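Local structure of SidF, inhibitor of growth family, member 3 (Legionella pneumophila subsp. pneumophila, 4FYE) at residues G197-C207 with M246-S256. The protein probably removes phosphate from phosphatidylinositol phosphates, acting as a membrane-associated phosphoinositide phosphatase of Legionella. The protein carries 1 engineered substitution. Residues are numbered along the deposited sequence; the frame is centred on the assembly and turned at random.
Sequences GEEQFIMYIPC and MARMIAGTRHS
F201 lays its ring flat across the backbone of G252 on the neighbouring antiparallel strand. Its CG sits between the backbone N and the carbonyl carbon (chi1 58°), which swings the ring over the partner strand. G252 CA lies 4.0 Å from the F201 ring centroid, over the face, as a CH-pi contact. I250 CG2 meets the ring edge, 4.2 Å from F201 CE2. Helix 9-16 packs on F201 and M203.

On the face of Y204 and M249, the two side chains run alongside each other. M249 SD comes obliquely to the Y204 ring, 3.4 Å from CE1, as a Met-aromatic contact. Helix 652-668 covers both, and the Y204 hydroxyl is hydrogen-bonded to Q654.

At the far end, H255 ND1 donates to E198 OE2 at 2.9 Å. The bond lies in the imidazole plane but meets the carboxylate from above. A water bridges the same OE2 to S256 N. H255 NE2 is hydrogen-bonded to T261.

Paired backbone bonds from E199-R254 to I205-R248 join these two neighbouring interior strands of a six-stranded mixed sheet. Apolar side chains pack along the middle. Bonds at both nitrogens fix the rotation of the H255 ring, and D265 and D311 probably balance the buried R248 charge.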
# COMPACT_ATOMS: atom_id res chain seq x y z
N GLY A 197 -12.34 -20.56 19.31
CA GLY A 197 -11.60 -21.28 18.29
C GLY A 197 -11.27 -20.42 17.07
O GLY A 197 -10.51 -20.86 16.22
N GLU A 198 -11.81 -19.19 17.00
CA GLU A 198 -11.52 -18.25 15.89
C GLU A 198 -10.43 -17.20 16.22
O GLU A 198 -10.17 -16.91 17.38
CB GLU A 198 -12.81 -17.62 15.27
CG GLU A 198 -13.33 -18.46 14.11
CD GLU A 198 -14.65 -18.00 13.49
OE1 GLU A 198 -14.95 -16.79 13.44
OE2 GLU A 198 -15.40 -18.91 13.01
N GLU A 199 -9.74 -16.70 15.20
CA GLU A 199 -8.78 -15.60 15.39
C GLU A 199 -8.59 -14.82 14.11
O GLU A 199 -8.80 -15.34 13.01
CB GLU A 199 -7.43 -16.09 15.92
CG GLU A 199 -6.62 -16.96 14.96
CD GLU A 199 -5.17 -17.17 15.45
OE1 GLU A 199 -4.34 -17.78 14.73
OE2 GLU A 199 -4.85 -16.71 16.57
N GLN A 200 -8.15 -13.57 14.26
CA GLN A 200 -7.93 -12.77 13.10
C GLN A 200 -6.44 -12.71 12.70
O GLN A 200 -5.56 -13.15 13.46
CB GLN A 200 -8.51 -11.38 13.37
CG GLN A 200 -10.04 -11.26 13.21
CD GLN A 200 -10.83 -12.13 14.18
OE1 GLN A 200 -11.69 -12.91 13.72
NE2 GLN A 200 -10.58 -12.01 15.52
N PHE A 201 -6.15 -12.17 11.51
CA PHE A 201 -4.74 -12.00 11.06
C PHE A 201 -4.64 -10.87 10.05
O PHE A 201 -5.64 -10.52 9.39
CB PHE A 201 -4.19 -13.24 10.40
CG PHE A 201 -5.00 -13.68 9.23
CD1 PHE A 201 -6.03 -14.57 9.39
CD2 PHE A 201 -4.69 -13.22 7.95
CE1 PHE A 201 -6.80 -14.98 8.28
CE2 PHE A 201 -5.44 -13.61 6.84
CZ PHE A 201 -6.50 -14.47 7.01
N ILE A 202 -3.43 -10.34 9.91
CA ILE A 202 -3.06 -9.45 8.85
C ILE A 202 -1.68 -9.87 8.36
O ILE A 202 -0.79 -10.11 9.17
CB ILE A 202 -2.90 -8.00 9.35
CG1 ILE A 202 -4.12 -7.51 10.10
CG2 ILE A 202 -2.63 -7.07 8.15
CD1 ILE A 202 -3.77 -6.35 10.99
N MET A 203 -1.49 -9.89 7.04
CA MET A 203 -0.18 -10.21 6.52
C MET A 203 0.21 -9.31 5.36
O MET A 203 -0.62 -8.66 4.79
CB MET A 203 -0.11 -11.66 6.12
CG MET A 203 -1.30 -12.15 5.34
SD MET A 203 -0.92 -13.86 4.78
CE MET A 203 -1.49 -14.93 6.11
N TYR A 204 1.51 -9.19 5.11
CA TYR A 204 2.11 -8.45 4.05
C TYR A 204 2.89 -9.52 3.35
O TYR A 204 3.76 -10.20 3.98
CB TYR A 204 3.03 -7.29 4.56
CG TYR A 204 2.34 -5.99 5.04
CD1 TYR A 204 0.99 -5.94 5.31
CD2 TYR A 204 3.06 -4.85 5.26
CE1 TYR A 204 0.37 -4.76 5.73
CE2 TYR A 204 2.46 -3.67 5.73
CZ TYR A 204 1.13 -3.62 5.96
OH TYR A 204 0.55 -2.44 6.42
N ILE A 205 2.50 -9.76 2.09
CA ILE A 205 3.17 -10.69 1.26
C ILE A 205 3.86 -9.86 0.21
O ILE A 205 3.23 -9.08 -0.46
CB ILE A 205 2.21 -11.66 0.60
CG1 ILE A 205 1.39 -12.43 1.63
CG2 ILE A 205 2.98 -12.67 -0.27
CD1 ILE A 205 0.15 -13.03 0.97
N PRO A 206 5.16 -9.97 0.11
CA PRO A 206 5.89 -9.14 -0.84
C PRO A 206 5.47 -9.53 -2.25
O PRO A 206 5.42 -10.70 -2.61
CB PRO A 206 7.32 -9.60 -0.68
CG PRO A 206 7.37 -10.49 0.51
CD PRO A 206 6.00 -11.03 0.71
N CYS A 207 5.24 -8.56 -3.09
CA CYS A 207 4.97 -8.94 -4.43
C CYS A 207 5.75 -8.05 -5.32
O CYS A 207 6.42 -7.13 -4.86
CB CYS A 207 3.48 -8.76 -4.71
SG CYS A 207 3.01 -7.07 -4.38
N MET A 246 6.52 -2.84 -2.34
CA MET A 246 5.18 -3.32 -2.73
C MET A 246 4.86 -4.63 -2.09
O MET A 246 5.53 -5.63 -2.30
CB MET A 246 4.94 -3.42 -4.23
CG MET A 246 3.49 -3.20 -4.60
SD MET A 246 3.25 -2.96 -6.36
CE MET A 246 1.46 -3.11 -6.39
N ALA A 247 3.80 -4.62 -1.31
CA ALA A 247 3.35 -5.84 -0.72
C ALA A 247 1.84 -5.99 -0.88
O ALA A 247 1.09 -4.99 -0.96
CB ALA A 247 3.71 -5.83 0.78
N ARG A 248 1.40 -7.23 -0.84
CA ARG A 248 0.02 -7.57 -0.96
C ARG A 248 -0.42 -7.65 0.50
O ARG A 248 0.19 -8.36 1.33
CB ARG A 248 -0.10 -8.94 -1.62
CG ARG A 248 -1.53 -9.49 -1.69
CD ARG A 248 -2.26 -8.81 -2.91
NE ARG A 248 -3.49 -9.51 -3.12
CZ ARG A 248 -3.59 -10.62 -3.85
NH1 ARG A 248 -2.52 -11.06 -4.49
NH2 ARG A 248 -4.75 -11.26 -3.93
N MET A 249 -1.49 -6.94 0.81
CA MET A 249 -2.01 -6.87 2.16
C MET A 249 -3.33 -7.66 2.25
O MET A 249 -4.31 -7.36 1.56
CB MET A 249 -2.25 -5.44 2.53
CG MET A 249 -2.86 -5.25 3.90
SD MET A 249 -2.54 -3.54 4.47
CE MET A 249 -3.97 -2.80 3.73
N ILE A 250 -3.33 -8.69 3.09
CA ILE A 250 -4.48 -9.52 3.30
C ILE A 250 -4.83 -9.51 4.79
O ILE A 250 -3.96 -9.66 5.63
CB ILE A 250 -4.13 -10.93 2.98
CG1 ILE A 250 -3.42 -11.02 1.64
CG2 ILE A 250 -5.41 -11.76 3.02
CD1 ILE A 250 -4.36 -10.88 0.46
N ALA A 251 -6.11 -9.40 5.12
CA ALA A 251 -6.55 -9.48 6.50
C ALA A 251 -7.76 -10.37 6.52
O ALA A 251 -8.57 -10.33 5.61
CB ALA A 251 -6.91 -8.09 7.00
N GLY A 252 -7.89 -11.20 7.53
CA GLY A 252 -9.10 -11.92 7.66
C GLY A 252 -9.29 -12.68 8.94
O GLY A 252 -8.61 -12.36 9.97
N THR A 253 -10.23 -13.65 8.91
CA THR A 253 -10.41 -14.49 10.07
C THR A 253 -10.07 -15.92 9.76
O THR A 253 -10.33 -16.41 8.63
CB THR A 253 -11.77 -14.33 10.84
OG1 THR A 253 -12.60 -15.46 10.70
CG2 THR A 253 -12.53 -13.14 10.58
N ARG A 254 -9.45 -16.59 10.74
CA ARG A 254 -9.16 -18.03 10.64
C ARG A 254 -10.15 -18.87 11.45
O ARG A 254 -10.31 -18.67 12.68
CB ARG A 254 -7.75 -18.33 11.12
CG ARG A 254 -7.28 -19.75 10.82
CD ARG A 254 -6.05 -19.99 11.65
NE ARG A 254 -5.26 -21.15 11.30
CZ ARG A 254 -5.27 -22.26 12.02
NH1 ARG A 254 -6.07 -22.36 13.06
NH2 ARG A 254 -4.49 -23.28 11.67
N HIS A 255 -10.80 -19.84 10.80
CA HIS A 255 -11.89 -20.58 11.49
C HIS A 255 -11.29 -21.69 12.29
O HIS A 255 -10.13 -22.05 12.05
CB HIS A 255 -12.97 -21.00 10.51
CG HIS A 255 -13.53 -19.85 9.73
ND1 HIS A 255 -14.28 -18.88 10.31
CD2 HIS A 255 -13.33 -19.46 8.41
CE1 HIS A 255 -14.58 -17.93 9.39
NE2 HIS A 255 -14.02 -18.29 8.22
N SER A 256 -12.03 -22.21 13.28
CA SER A 256 -11.44 -23.20 14.20
C SER A 256 -10.87 -24.41 13.47
O SER A 256 -9.87 -24.96 13.90
CB SER A 256 -12.42 -23.64 15.28
OG SER A 256 -13.67 -23.90 14.70
O HOH W 1 -14.82 -21.64 13.58